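Local coordinates for protein glutathione-specific gamma-glutamylcyclotransferase (Saccharomyces cerevisiae S288c, PDB 5HWK) that catalyses the specific cleavage of glutathione into 5-oxo-L-proline and the dipeptide Cys-Gly, so that the tripeptide can be used by the yeast cell, at residues Ser43-Gly48 and Glu115-Thr120; Gly54-Leu59 and Tyr194-Lys199. All coordinates share one frame; numbering follows the deposited sequence.

Interaction 1. Residues Ser43-Gly48 and Glu115-Thr120; sequences STDHRG and EQNGYT. With BEZ (benzoic acid), chain C; PO4 (phosphate ion), chain D.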
loop_
_atom_site.group_PDB
_atom_site.type_symbol
_atom_site.label_atom_id
_atom_site.label_comp_id
_atom_site.label_asym_id
_atom_site.label_seq_id
_atom_site.Cartn_x
_atom_site.Cartn_y
_atom_site.Cartn_z
ATOM N N SER A 43 -0.413 -11.569 9.217
ATOM C CA SER A 43 -0.611 -12.627 8.243
ATOM C C SER A 43 -0.513 -13.961 8.978
ATOM O O SER A 43 0.494 -14.245 9.659
ATOM C CB SER A 43 0.451 -12.560 7.167
ATOM O OG SER A 43 0.365 -13.719 6.363
ATOM N N THR A 44 -1.536 -14.801 8.818
ATOM C CA THR A 44 -1.557 -16.126 9.435
ATOM C C THR A 44 -1.582 -17.261 8.444
ATOM O O THR A 44 -1.474 -18.404 8.873
ATOM C CB THR A 44 -2.710 -16.259 10.439
ATOM O OG1 THR A 44 -3.933 -16.062 9.738
ATOM C CG2 THR A 44 -2.606 -15.174 11.468
ATOM N N ASP A 45 -1.686 -16.983 7.130
ATOM C CA ASP A 45 -1.744 -18.037 6.123
ATOM C C ASP A 45 -0.647 -17.917 5.083
ATOM O O ASP A 45 -0.550 -18.782 4.203
ATOM C CB ASP A 45 -3.111 -18.044 5.416
ATOM C CG ASP A 45 -4.256 -18.467 6.324
ATOM O OD1 ASP A 45 -4.067 -19.285 7.269
ATOM O OD2 ASP A 45 -5.392 -17.993 6.094
ATOM N N HIS A 46 0.183 -16.871 5.152
ATOM C CA HIS A 46 1.157 -16.654 4.087
ATOM C C HIS A 46 2.542 -16.404 4.649
ATOM O O HIS A 46 3.495 -17.140 4.317
ATOM C CB HIS A 46 0.680 -15.536 3.174
ATOM C CG HIS A 46 -0.551 -15.914 2.438
ATOM N ND1 HIS A 46 -1.799 -15.804 3.003
ATOM C CD2 HIS A 46 -0.728 -16.475 1.215
ATOM C CE1 HIS A 46 -2.704 -16.266 2.161
ATOM N NE2 HIS A 46 -2.082 -16.672 1.067
ATOM N N ARG A 47 2.676 -15.352 5.471
ATOM C CA ARG A 47 3.976 -14.939 5.978
ATOM C C ARG A 47 4.091 -15.149 7.482
ATOM O O ARG A 47 5.085 -14.730 8.098
ATOM C CB ARG A 47 4.225 -13.487 5.606
ATOM C CG ARG A 47 4.266 -13.232 4.092
ATOM C CD ARG A 47 5.405 -13.962 3.399
ATOM N NE ARG A 47 5.267 -13.807 1.932
ATOM C CZ ARG A 47 6.218 -14.216 1.094
ATOM N NH1 ARG A 47 7.344 -14.714 1.573
ATOM N NH2 ARG A 47 6.034 -14.106 -0.226
ATOM N N GLY A 48 3.164 -15.909 8.038
ATOM C CA GLY A 48 3.201 -16.373 9.412
ATOM C C GLY A 48 2.189 -17.491 9.555
ATOM O O GLY A 48 1.660 -17.987 8.552
ATOM N N GLU A 115 -2.201 -12.389 0.483
ATOM C CA GLU A 115 -2.633 -12.027 1.822
ATOM C C GLU A 115 -4.099 -11.607 1.733
ATOM O O GLU A 115 -4.501 -10.896 0.796
ATOM C CB GLU A 115 -1.797 -10.828 2.268
ATOM C CG GLU A 115 -0.262 -11.064 2.093
ATOM C CD GLU A 115 0.273 -10.905 0.648
ATOM O OE1 GLU A 115 -0.198 -10.098 -0.206
ATOM O OE2 GLU A 115 1.243 -11.596 0.311
ATOM N N GLN A 116 -4.912 -12.076 2.682
ATOM C CA GLN A 116 -6.354 -11.983 2.471
ATOM C C GLN A 116 -7.140 -11.778 3.763
ATOM O O GLN A 116 -8.181 -11.101 3.750
ATOM C CB GLN A 116 -6.855 -13.262 1.771
ATOM C CG GLN A 116 -8.325 -13.218 1.405
ATOM C CD GLN A 116 -8.722 -14.304 0.406
ATOM O OE1 GLN A 116 -8.212 -15.434 0.464
ATOM N NE2 GLN A 116 -9.619 -13.958 -0.534
ATOM N N ASN A 117 -6.724 -12.376 4.891
ATOM C CA ASN A 117 -7.557 -12.286 6.097
ATOM C C ASN A 117 -7.683 -10.840 6.539
ATOM O O ASN A 117 -6.688 -10.124 6.691
ATOM C CB ASN A 117 -6.915 -13.091 7.236
ATOM C CG ASN A 117 -7.065 -14.557 7.045
ATOM O OD1 ASN A 117 -8.145 -15.035 6.722
ATOM N ND2 ASN A 117 -5.977 -15.301 7.250
ATOM N N GLY A 118 -8.922 -10.403 6.745
ATOM C CA GLY A 118 -9.202 -9.088 7.284
ATOM C C GLY A 118 -9.156 -7.956 6.268
ATOM O O GLY A 118 -9.441 -6.806 6.629
ATOM N N TYR A 119 -8.854 -8.222 5.010
ATOM C CA TYR A 119 -8.859 -7.176 4.002
ATOM C C TYR A 119 -10.256 -7.017 3.438
ATOM O O TYR A 119 -10.976 -8.003 3.230
ATOM C CB TYR A 119 -7.899 -7.498 2.849
ATOM C CG TYR A 119 -6.439 -7.343 3.200
ATOM C CD1 TYR A 119 -5.775 -6.113 3.053
ATOM C CD2 TYR A 119 -5.715 -8.420 3.723
ATOM C CE1 TYR A 119 -4.422 -5.979 3.359
ATOM C CE2 TYR A 119 -4.352 -8.296 4.023
ATOM C CZ TYR A 119 -3.718 -7.080 3.850
ATOM O OH TYR A 119 -2.398 -6.972 4.154
ATOM N N THR A 120 -10.607 -5.776 3.152
ATOM C CA THR A 120 -11.878 -5.434 2.499
ATOM C C THR A 120 -11.635 -4.556 1.289
ATOM O O THR A 120 -10.609 -3.856 1.175
ATOM C CB THR A 120 -12.830 -4.757 3.505
ATOM O OG1 THR A 120 -12.148 -3.662 4.147
ATOM C CG2 THR A 120 -13.309 -5.760 4.568
HETATM C C BEZ C . -1.911 -4.604 -2.649
HETATM O O1 BEZ C . -0.874 -4.812 -3.215
HETATM O O2 BEZ C . -2.397 -3.475 -2.780
HETATM C C1 BEZ C . -2.533 -5.631 -1.755
HETATM C C2 BEZ C . -3.583 -5.233 -0.952
HETATM C C3 BEZ C . -4.153 -6.140 -0.050
HETATM C C4 BEZ C . -3.732 -7.458 -0.021
HETATM C C5 BEZ C . -2.707 -7.851 -0.867
HETATM C C6 BEZ C . -2.083 -6.961 -1.736
HETATM P P PO4 D . -3.111 -13.739 5.691
HETATM O O1 PO4 D . -3.552 -13.871 7.146
HETATM O O2 PO4 D . -4.287 -13.938 4.760
HETATM O O3 PO4 D . -1.910 -14.652 5.406
HETATM O O4 PO4 D . -2.587 -12.273 5.504
HETATM O O HOH W 1 -8.669 -18.142 6.374
HETATM O O HOH W 2 2.742 -13.615 0.931
#
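His-46 and Glu-115 bring the two backbones nearest, CA to CA 6.4 Å, where the loop 43-48, leaving strand 42-43, faces the type II turn Gln-116 to Tyr-119, with Gly-118 at positive phi. A phosphate ion, probably from the crystallisation liquor, sits between them, bonded to both. Backbone N-H groups of Thr-44 and Asp-45 grip it from one segment, those of Gln-116 and Asn-117 from the other. Its O3 takes three bonds: from Asp-45 N, from Ser-43 OG at 2.6 Å and from His-46 ND1 at 2.7 Å, the oxygen lying at the ring edge, in the imidazole plane. One face of that ring rests over Glu-115 N and CA. Asn-117 ND2 divides its donors between phosphate O1 (2.8 Å) and Asp-45 OD2 (3.0 Å), meeting the latter from above the carboxylate, carboxylate and amide planes 62° apart. Glu-115, the probable proton acceptor, is bent at chi2 (78°) and brings OE1, bonded to Ser-15 OG, 3.4 Å from benzoic acid C5; a water joins OE2 to Arg-47 NE. Tyr-119 lays a ring face against benzoic acid, CE1 to C3 3.4 Å. Seven N-H and O-H donor bonds from both segments converge on one anion, making an anion-binding site beside Glu-115.

Interaction 2. Residues Gly54-Leu59 and Tyr194-Lys199; sequences GRVATL and YEYLAK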
loop_
_atom_site.group_PDB
_atom_site.type_symbol
_atom_site.label_atom_id
_atom_site.label_comp_id
_atom_site.label_asym_id
_atom_site.label_seq_id
_atom_site.Cartn_x
_atom_site.Cartn_y
_atom_site.Cartn_z
ATOM N N GLY A 54 2.675 -13.215 11.070
ATOM C CA GLY A 54 3.618 -12.272 10.507
ATOM C C GLY A 54 3.017 -10.870 10.372
ATOM O O GLY A 54 1.948 -10.566 10.910
ATOM N N ARG A 55 3.686 -10.030 9.592
ATOM C CA ARG A 55 3.290 -8.649 9.366
ATOM C C ARG A 55 3.327 -8.348 7.885
ATOM O O ARG A 55 4.369 -8.508 7.233
ATOM C CB ARG A 55 4.174 -7.633 10.077
ATOM C CG ARG A 55 4.221 -7.777 11.541
ATOM C CD ARG A 55 2.936 -7.194 12.117
ATOM N NE ARG A 55 2.934 -7.147 13.588
ATOM C CZ ARG A 55 2.477 -8.138 14.324
ATOM N NH1 ARG A 55 2.030 -9.256 13.791
ATOM N NH2 ARG A 55 2.469 -8.003 15.639
ATOM N N VAL A 56 2.215 -7.822 7.346
ATOM C CA VAL A 56 2.119 -7.485 5.930
ATOM C C VAL A 56 1.501 -6.094 5.821
ATOM O O VAL A 56 1.137 -5.476 6.817
ATOM C CB VAL A 56 1.333 -8.569 5.158
ATOM C CG1 VAL A 56 2.137 -9.867 5.102
ATOM C CG2 VAL A 56 -0.038 -8.790 5.738
ATOM N N ALA A 57 1.471 -5.570 4.595
ATOM C CA ALA A 57 1.154 -4.154 4.410
ATOM C C ALA A 57 -0.345 -3.865 4.409
ATOM O O ALA A 57 -1.150 -4.624 3.851
ATOM C CB ALA A 57 1.725 -3.688 3.079
ATOM N N THR A 58 -0.702 -2.730 4.986
ATOM C CA THR A 58 -2.042 -2.153 4.798
ATOM C C THR A 58 -1.870 -0.668 4.573
ATOM O O THR A 58 -0.807 -0.123 4.764
ATOM C CB THR A 58 -2.954 -2.532 5.991
ATOM O OG1 THR A 58 -4.272 -2.074 5.706
ATOM C CG2 THR A 58 -2.504 -1.895 7.276
ATOM N N LEU A 59 -2.937 -0.000 4.118
ATOM C CA LEU A 59 -2.915 1.443 3.926
ATOM C C LEU A 59 -3.851 2.047 4.951
ATOM O O LEU A 59 -4.932 1.509 5.206
ATOM C CB LEU A 59 -3.527 1.804 2.584
ATOM C CG LEU A 59 -2.714 1.645 1.356
ATOM C CD1 LEU A 59 -3.558 2.238 0.169
ATOM C CD2 LEU A 59 -1.379 2.339 1.491
ATOM N N TYR A 194 10.494 -11.879 6.001
ATOM C CA TYR A 194 11.547 -11.020 5.483
ATOM C C TYR A 194 11.514 -10.946 3.968
ATOM O O TYR A 194 11.712 -9.861 3.397
ATOM C CB TYR A 194 12.884 -11.589 5.958
ATOM C CG TYR A 194 14.133 -11.004 5.379
ATOM C CD1 TYR A 194 14.488 -9.667 5.584
ATOM C CD2 TYR A 194 15.069 -11.836 4.779
ATOM C CE1 TYR A 194 15.702 -9.178 5.087
ATOM C CE2 TYR A 194 16.212 -11.361 4.289
ATOM C CZ TYR A 194 16.537 -10.048 4.444
ATOM O OH TYR A 194 17.758 -9.653 3.948
ATOM N N GLU A 195 11.299 -12.089 3.303
ATOM C CA GLU A 195 11.207 -12.097 1.836
ATOM C C GLU A 195 10.072 -11.169 1.366
ATOM O O GLU A 195 10.225 -10.479 0.353
ATOM C CB GLU A 195 10.936 -13.508 1.319
ATOM C CG GLU A 195 10.919 -13.561 -0.178
ATOM C CD GLU A 195 10.356 -14.869 -0.782
ATOM O OE1 GLU A 195 9.511 -15.558 -0.144
ATOM O OE2 GLU A 195 10.697 -15.159 -1.944
ATOM N N TYR A 196 8.910 -11.206 2.023
ATOM C CA TYR A 196 7.840 -10.287 1.640
ATOM C C TYR A 196 8.301 -8.826 1.700
ATOM O O TYR A 196 8.070 -8.043 0.757
ATOM C CB TYR A 196 6.660 -10.503 2.565
ATOM C CG TYR A 196 5.501 -9.567 2.407
ATOM C CD1 TYR A 196 5.458 -8.364 3.117
ATOM C CD2 TYR A 196 4.428 -9.906 1.577
ATOM C CE1 TYR A 196 4.376 -7.497 2.992
ATOM C CE2 TYR A 196 3.314 -9.049 1.444
ATOM C CZ TYR A 196 3.317 -7.838 2.120
ATOM O OH TYR A 196 2.211 -7.000 2.053
ATOM N N LEU A 197 8.984 -8.435 2.786
ATOM C CA LEU A 197 9.486 -7.061 2.867
ATOM C C LEU A 197 10.510 -6.783 1.784
ATOM O O LEU A 197 10.503 -5.719 1.156
ATOM C CB LEU A 197 10.092 -6.812 4.244
ATOM C CG LEU A 197 10.766 -5.497 4.557
ATOM C CD1 LEU A 197 9.845 -4.312 4.265
ATOM C CD2 LEU A 197 11.208 -5.472 6.027
ATOM N N ALA A 198 11.441 -7.712 1.570
ATOM C CA ALA A 198 12.476 -7.514 0.567
ATOM C C ALA A 198 11.893 -7.417 -0.840
ATOM O O ALA A 198 12.434 -6.676 -1.698
ATOM C CB ALA A 198 13.477 -8.692 0.640
ATOM N N LYS A 199 10.852 -8.210 -1.128
ATOM C CA LYS A 199 10.264 -8.108 -2.468
ATOM C C LYS A 199 9.622 -6.754 -2.671
ATOM O O LYS A 199 9.680 -6.211 -3.768
ATOM C CB LYS A 199 9.254 -9.224 -2.700
ATOM C CG LYS A 199 9.920 -10.577 -3.020
ATOM C CD LYS A 199 8.848 -11.583 -3.327
ATOM C CE LYS A 199 9.340 -12.931 -3.767
ATOM N NZ LYS A 199 10.254 -12.846 -4.963
#
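Tyr-196 of helix 193-205 meets Val-56 and Ala-57 of strand 54-61 and carries most of this buried contact; the axes of the two short segments approach to 9.0 Å, their N-to-C directions 27° apart. The polar link is one nearly straight hydrogen bond, Ala-57 N to Tyr-196 OH, 3.0 Å with an N-H...O angle of 169°. The phenol thus serves as acceptor to a strand amide, and Ala-57 CB packs 3.5 Å from the same OH. The apolar part is a CH-pi contact: Val-56 CG1 stands almost straight above the ring centre, 3.8 Å from the centroid, while Val-56 CB lies against CZ at 3.7 Å. Tyr-196 CG is anti to the backbone N (chi1 175°), which sends the ring out from the helix toward the strand. Phe-39 of strand 35-40 also meets the ring, its plane steeply inclined. Arg-55 pairs with Glu-174, and Glu-195 with Arg-47, away from this contact. A leucine in place of Tyr-196 would probably leave the Ala-57 amide without its acceptor and Val-56 CG1 without an aromatic face to lie on. Hydroxyl and ring together join helix to sheet by one directional bond and a methyl-on-face contact, which probably holds the ring in place next to Glu-115, the likely proton acceptor.

Interactions 1 and 2, their centres about 11 Å apart, adjoin along strand 54-61. Ser-43 O and Gly-54 N, 2.8 Å apart, probably bond where the loop 43-48 meets this strand, and Tyr-119 OH probably bonds Ala-57 O at 2.7 Å. The backbone of Ala-57 thus serves two tyrosines, its carbonyl bonded by Tyr-119 and its amide by Tyr-196. Val-56 packs between the same pair, with CG2 3.4 Å from Tyr-119 OH. Tyr-196 CE2 also lies 3.5 Å from OE2 of Glu-115, the probable proton acceptor, so the helix-strand contact forms part of the wall beside it. The Tyr-196 side chain stays about 6 Å from the benzoic acid, which Tyr-119 touches directly.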